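Local coordinates for lipoprotein (Paraburkholderia phytofirmans, PDB 5T11) that is not functionally characterised itself but, as a dodecameric PelC-type periplasmic lipoprotein, probably guides Pel polysaccharide export across the outer membrane, at residues Leu117-Val120 with Ser121-Ala124. The protein carries 1 engineered substitution. Residues are numbered along the deposited sequence; the frame is centred on the assembly and turned at random.
Sequences LIDV and SNGA
Asp119 OD1 takes two donors from Ser121: the hydroxyl OG at 2.6 Å, and the backbone N in a weak, bent bond of 2.9 Å. OG arrives on the syn side of the carboxylate, 30° out of its plane. It gets there because the Ser121 side chain folds between its own N and carbonyl carbon (chi1 68°), while Asp119 CG lies anti to the backbone N (chi1 -175°), placing the carboxylate on the carbonyl side, where it meets Ser121. The Asn122 side chain crosses that of Asp119 at about a right angle and sets OD1 3.2 Å from Asp119 CB. Asn122 OD1 also receives Ala124 N, 3.1 Å away, from above its carbonyl plane, closing an Asx turn, which probably helps to hold the amide in place. In the backbone, Asp119 O accepts Gly123 N at 2.7 Å and, more weakly, Asn122 N, while Asp119 N donates to Ala124 O at 2.9 Å in a nearly straight bond. Ile118 CG2 rests 3.6 Å from Gly123 O, and the Val120 side chain packs on Val91 and Arg84. Gly123, at positive phi, brings the chain round into strand 125-134. This is a tight beta hairpin with a four-residue loop, Val120-Gly123, joining two antiparallel neighbours of the mixed sheet.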
loop_
_atom_site.group_PDB
_atom_site.type_symbol
_atom_site.label_atom_id
_atom_site.label_comp_id
_atom_site.label_asym_id
_atom_site.label_seq_id
_atom_site.Cartn_x
_atom_site.Cartn_y
_atom_site.Cartn_z
ATOM N N LEU B 117 32.530 -34.414 3.257
ATOM C CA LEU B 117 33.039 -35.342 2.257
ATOM C C LEU B 117 32.796 -36.760 2.755
ATOM O O LEU B 117 33.286 -37.138 3.829
ATOM C CB LEU B 117 34.525 -35.112 1.984
ATOM C CG LEU B 117 35.057 -35.897 0.783
ATOM C CD1 LEU B 117 34.493 -35.293 -0.505
ATOM C CD2 LEU B 117 36.573 -35.916 0.770
ATOM N N ILE B 118 32.059 -37.545 1.975
ATOM C CA ILE B 118 31.630 -38.880 2.378
ATOM C C ILE B 118 32.371 -39.930 1.556
ATOM O O ILE B 118 32.470 -39.815 0.329
ATOM C CB ILE B 118 30.105 -39.033 2.243
ATOM C CG1 ILE B 118 29.405 -38.076 3.226
ATOM C CG2 ILE B 118 29.690 -40.481 2.490
ATOM C CD1 ILE B 118 28.063 -37.565 2.751
ATOM N N ASP B 119 32.916 -40.939 2.244
ATOM C CA ASP B 119 33.496 -42.122 1.612
ATOM C C ASP B 119 32.362 -42.963 1.036
ATOM O O ASP B 119 31.509 -43.453 1.782
ATOM C CB ASP B 119 34.307 -42.909 2.642
ATOM C CG ASP B 119 35.063 -44.103 2.047
ATOM O OD1 ASP B 119 34.541 -44.793 1.146
ATOM O OD2 ASP B 119 36.198 -44.366 2.507
ATOM N N VAL B 120 32.345 -43.140 -0.290
ATOM C CA VAL B 120 31.219 -43.831 -0.908
ATOM C C VAL B 120 31.187 -45.296 -0.484
ATOM O O VAL B 120 30.108 -45.852 -0.242
ATOM C CB VAL B 120 31.261 -43.666 -2.447
ATOM C CG1 VAL B 120 30.188 -44.508 -3.112
ATOM C CG2 VAL B 120 31.050 -42.196 -2.830
ATOM N N SER B 121 32.360 -45.929 -0.325
ATOM C CA SER B 121 32.401 -47.363 -0.051
ATOM C C SER B 121 31.800 -47.733 1.306
ATOM O O SER B 121 31.406 -48.890 1.497
ATOM C CB SER B 121 33.846 -47.894 -0.150
ATOM O OG SER B 121 34.659 -47.392 0.905
ATOM N N ASN B 122 31.710 -46.799 2.249
ATOM C CA ASN B 122 31.174 -47.144 3.556
ATOM C C ASN B 122 30.335 -46.049 4.208
ATOM O O ASN B 122 29.924 -46.223 5.359
ATOM C CB ASN B 122 32.314 -47.561 4.509
ATOM C CG ASN B 122 33.274 -46.421 4.824
ATOM O OD1 ASN B 122 33.067 -45.274 4.419
ATOM N ND2 ASN B 122 34.330 -46.736 5.573
ATOM N N GLY B 123 30.072 -44.936 3.522
ATOM C CA GLY B 123 29.218 -43.883 4.038
ATOM C C GLY B 123 29.815 -43.016 5.125
ATOM O O GLY B 123 29.128 -42.116 5.623
ATOM N N ALA B 124 31.067 -43.243 5.509
ATOM C CA ALA B 124 31.663 -42.471 6.594
ATOM C C ALA B 124 31.976 -41.044 6.151
ATOM O O ALA B 124 32.521 -40.819 5.066
ATOM C CB ALA B 124 32.944 -43.156 7.087
#